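Long-range contact in TerD domain-containing protein (Streptomyces coelicolor A3, PDB 2QZ7), which is of unknown function but belongs to the TerD family of tellurite-resistance-related proteins and binds sodium ions: residues P40-A48 and R82-M93. Residues are numbered along the deposited sequence; the frame is centred on the assembly and turned at random.
Sequences PPHHLDIIA and RTGQGFGFVEEM. With NA (sodium ion), chain D; NA (sodium ion), chain C; EDO (1,2-ethanediol), chain G.
Arg82 lays its CB over the centre of one face of the His43 ring, 3.6 Å from the centroid, a CH-pi contact made by the aliphatic root while the guanidinium runs off from the contact. The ring, placed beside Arg82 by CG anti to the backbone N (chi1 -177°), donates from NE2 to Asp45 OD1 at 2.9 Å; the bond is bent, and OD1 lies 16° out of the ring plane. Thr83 joins through its backbone: a water accepts from His42 N and donates to Thr83 O, 2.8 Å away, while Thr83 OG1 accepts from Gln85 N in an ST turn. The loop then swings off, and Gly84 O and Gly86 O bind a sodium ion with Trp32 O. Val90 and Glu91 form a classic beta bulge opposite Leu30. Strands 91-95 and 44-52 belong to the two facing antiparallel sheets of a beta sandwich; their short segments run nearly parallel, 3° apart, with axes 7.5 Å from each other. Glu91 spans the gap. Its OE1 binds another sodium at 2.4 Å, beside Leu44 O, Asp45 OD1, a water and Ser81 O, so the cation probably offsets the repulsion between the two carboxylates. Its OE2 takes the N-H of Ile46 at 2.9 Å from above the carboxylate plane and a water that also donates to Ile46 O. Asp45 OD2 is hydrogen-bonded to His114 NE2. Beyond Glu91, Ile46 CD1 reaches the backbone at Glu92 CA. Met93, a selenomethionine bent at chi3, sets CE 3.9 Å from Ile46 CG2 and SE 3.6 Å from Ala48 CB.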
# COMPACT_ATOMS: atom_id res chain seq x y z
N PRO A 40 -9.01 -17.33 -13.55
CA PRO A 40 -9.48 -15.95 -13.29
C PRO A 40 -8.35 -14.93 -13.01
O PRO A 40 -7.29 -15.34 -12.53
CB PRO A 40 -10.36 -16.11 -12.03
CG PRO A 40 -10.91 -17.52 -12.17
CD PRO A 40 -9.79 -18.33 -12.78
N PRO A 41 -8.56 -13.64 -13.33
CA PRO A 41 -7.53 -12.59 -13.22
C PRO A 41 -6.89 -12.47 -11.84
O PRO A 41 -7.50 -12.80 -10.81
CB PRO A 41 -8.30 -11.29 -13.54
CG PRO A 41 -9.75 -11.65 -13.32
CD PRO A 41 -9.84 -13.06 -13.79
N HIS A 42 -5.65 -12.00 -11.85
CA HIS A 42 -4.96 -11.61 -10.65
C HIS A 42 -5.15 -10.08 -10.44
O HIS A 42 -4.60 -9.27 -11.18
CB HIS A 42 -3.47 -12.00 -10.74
CG HIS A 42 -3.21 -13.47 -10.63
ND1 HIS A 42 -2.16 -14.09 -11.27
CD2 HIS A 42 -3.87 -14.44 -9.97
CE1 HIS A 42 -2.17 -15.38 -10.99
NE2 HIS A 42 -3.21 -15.62 -10.22
N HIS A 43 -5.97 -9.72 -9.46
CA HIS A 43 -6.31 -8.33 -9.18
C HIS A 43 -5.66 -7.94 -7.85
O HIS A 43 -6.06 -8.43 -6.78
CB HIS A 43 -7.82 -8.10 -9.15
CG HIS A 43 -8.20 -6.67 -8.94
ND1 HIS A 43 -9.50 -6.22 -9.02
CD2 HIS A 43 -7.46 -5.58 -8.59
CE1 HIS A 43 -9.54 -4.92 -8.78
NE2 HIS A 43 -8.32 -4.51 -8.50
N LEU A 44 -4.62 -7.11 -7.96
CA LEU A 44 -3.89 -6.54 -6.82
C LEU A 44 -4.10 -5.05 -6.82
O LEU A 44 -4.21 -4.44 -7.89
CB LEU A 44 -2.38 -6.80 -6.86
CG LEU A 44 -1.89 -8.18 -6.38
CD1 LEU A 44 -2.38 -9.36 -7.30
CD2 LEU A 44 -0.38 -8.18 -6.26
N ASP A 45 -4.19 -4.50 -5.61
CA ASP A 45 -4.36 -3.06 -5.40
C ASP A 45 -3.36 -2.54 -4.43
O ASP A 45 -3.19 -3.11 -3.32
CB ASP A 45 -5.74 -2.74 -4.80
CG ASP A 45 -6.88 -2.87 -5.82
OD1 ASP A 45 -6.66 -2.69 -7.04
OD2 ASP A 45 -8.02 -3.17 -5.39
N ILE A 46 -2.74 -1.42 -4.79
CA ILE A 46 -2.08 -0.59 -3.77
C ILE A 46 -3.19 0.11 -3.00
O ILE A 46 -4.12 0.69 -3.60
CB ILE A 46 -1.16 0.50 -4.38
CG1 ILE A 46 -0.05 -0.12 -5.28
CG2 ILE A 46 -0.50 1.34 -3.22
CD1 ILE A 46 0.76 1.00 -6.10
N ILE A 47 -3.09 0.08 -1.68
CA ILE A 47 -4.09 0.73 -0.82
C ILE A 47 -3.34 1.52 0.22
O ILE A 47 -2.39 1.01 0.79
CB ILE A 47 -4.97 -0.35 -0.08
CG1 ILE A 47 -5.71 -1.26 -1.10
CG2 ILE A 47 -5.95 0.35 0.85
CD1 ILE A 47 -6.52 -2.43 -0.41
N ALA A 48 -3.78 2.76 0.50
CA ALA A 48 -3.22 3.52 1.63
C ALA A 48 -4.34 4.08 2.52
O ALA A 48 -5.47 4.25 2.07
CB ALA A 48 -2.34 4.70 1.13
N ARG A 82 -6.32 -4.12 -12.98
CA ARG A 82 -7.12 -5.16 -12.34
C ARG A 82 -6.73 -6.54 -12.81
O ARG A 82 -7.38 -7.53 -12.49
CB ARG A 82 -8.64 -4.85 -12.33
CG ARG A 82 -9.44 -4.88 -13.65
CD ARG A 82 -10.92 -4.32 -13.41
NE ARG A 82 -10.80 -2.94 -12.90
CZ ARG A 82 -10.78 -1.85 -13.69
NH1 ARG A 82 -10.94 -1.98 -15.02
NH2 ARG A 82 -10.58 -0.62 -13.15
N THR A 83 -5.59 -6.62 -13.50
CA THR A 83 -5.14 -7.89 -14.13
C THR A 83 -3.63 -8.17 -14.03
O THR A 83 -3.20 -9.33 -14.08
CB THR A 83 -5.54 -7.97 -15.66
OG1 THR A 83 -4.82 -6.99 -16.40
CG2 THR A 83 -7.06 -7.79 -15.88
N GLY A 84 -2.81 -7.12 -13.90
CA GLY A 84 -1.36 -7.24 -14.10
C GLY A 84 -0.97 -7.63 -15.54
O GLY A 84 0.11 -8.20 -15.75
N GLN A 85 -1.80 -7.33 -16.53
CA GLN A 85 -1.52 -7.72 -17.94
C GLN A 85 -0.26 -7.06 -18.52
O GLN A 85 0.56 -7.70 -19.24
CB GLN A 85 -2.71 -7.40 -18.84
CG GLN A 85 -2.83 -8.38 -19.98
CD GLN A 85 -3.20 -9.79 -19.52
OE1 GLN A 85 -2.56 -10.79 -19.93
NE2 GLN A 85 -4.22 -9.87 -18.67
N GLY A 86 -0.12 -5.77 -18.23
CA GLY A 86 1.08 -5.05 -18.68
C GLY A 86 2.41 -5.50 -18.06
O GLY A 86 2.47 -6.27 -17.08
N PHE A 87 3.47 -5.00 -18.65
CA PHE A 87 4.83 -5.30 -18.26
C PHE A 87 5.34 -4.14 -17.37
O PHE A 87 4.84 -3.01 -17.43
CB PHE A 87 5.71 -5.52 -19.50
CG PHE A 87 5.29 -6.72 -20.36
CD1 PHE A 87 5.89 -7.97 -20.18
CD2 PHE A 87 4.30 -6.59 -21.36
CE1 PHE A 87 5.51 -9.08 -20.96
CE2 PHE A 87 3.92 -7.70 -22.15
CZ PHE A 87 4.53 -8.94 -21.96
N GLY A 88 6.31 -4.46 -16.50
CA GLY A 88 6.83 -3.52 -15.53
C GLY A 88 5.83 -3.13 -14.46
O GLY A 88 4.96 -3.91 -14.12
N PHE A 89 5.97 -1.91 -13.94
CA PHE A 89 5.08 -1.40 -12.89
C PHE A 89 3.74 -0.99 -13.43
O PHE A 89 3.64 0.02 -14.13
CB PHE A 89 5.74 -0.26 -12.17
CG PHE A 89 6.93 -0.69 -11.42
CD1 PHE A 89 6.79 -1.62 -10.38
CD2 PHE A 89 8.19 -0.26 -11.79
CE1 PHE A 89 7.90 -2.04 -9.64
CE2 PHE A 89 9.33 -0.67 -11.07
CZ PHE A 89 9.18 -1.58 -10.00
N VAL A 90 2.73 -1.78 -13.15
CA VAL A 90 1.43 -1.57 -13.74
C VAL A 90 0.50 -0.70 -12.87
O VAL A 90 -0.61 -0.36 -13.28
CB VAL A 90 0.75 -2.93 -14.07
CG1 VAL A 90 1.59 -3.70 -15.10
CG2 VAL A 90 0.56 -3.75 -12.81
N GLU A 91 0.94 -0.36 -11.65
CA GLU A 91 0.09 0.40 -10.77
C GLU A 91 0.98 1.30 -9.94
O GLU A 91 2.06 0.90 -9.55
CB GLU A 91 -0.74 -0.54 -9.88
CG GLU A 91 -1.69 0.18 -8.87
CD GLU A 91 -2.94 -0.63 -8.57
OE1 GLU A 91 -3.43 -1.33 -9.49
OE2 GLU A 91 -3.45 -0.53 -7.44
N GLU A 92 0.56 2.52 -9.66
CA GLU A 92 1.41 3.39 -8.86
C GLU A 92 0.56 4.35 -8.04
O GLU A 92 -0.55 4.73 -8.44
CB GLU A 92 2.37 4.18 -9.76
CG GLU A 92 1.73 5.38 -10.46
CD GLU A 92 1.76 6.67 -9.59
OE1 GLU A 92 2.69 6.85 -8.79
OE2 GLU A 92 0.86 7.51 -9.71
N MSE A 93 1.10 4.77 -6.90
CA MSE A 93 0.46 5.75 -6.06
C MSE A 93 1.52 6.74 -5.62
O MSE A 93 2.56 6.35 -5.03
CB MSE A 93 -0.16 5.05 -4.82
CG MSE A 93 -1.01 6.03 -3.95
SE MSE A 93 -1.86 5.20 -2.45
CE MSE A 93 -3.16 4.19 -3.44
NA NA D . -5.30 -2.68 -9.05
NA NA C . 2.41 -7.45 -15.17
C1 EDO G . -3.59 -3.38 -17.27
O1 EDO G . -2.31 -3.78 -16.69
C2 EDO G . -4.33 -2.12 -16.74
O2 EDO G . -3.69 -0.82 -16.90
O HOH W 1 -4.38 -11.89 -14.16
O HOH W 2 -7.09 -1.84 -9.98
O HOH W 3 -5.44 0.50 -5.90
O HOH W 4 4.02 -6.42 -13.92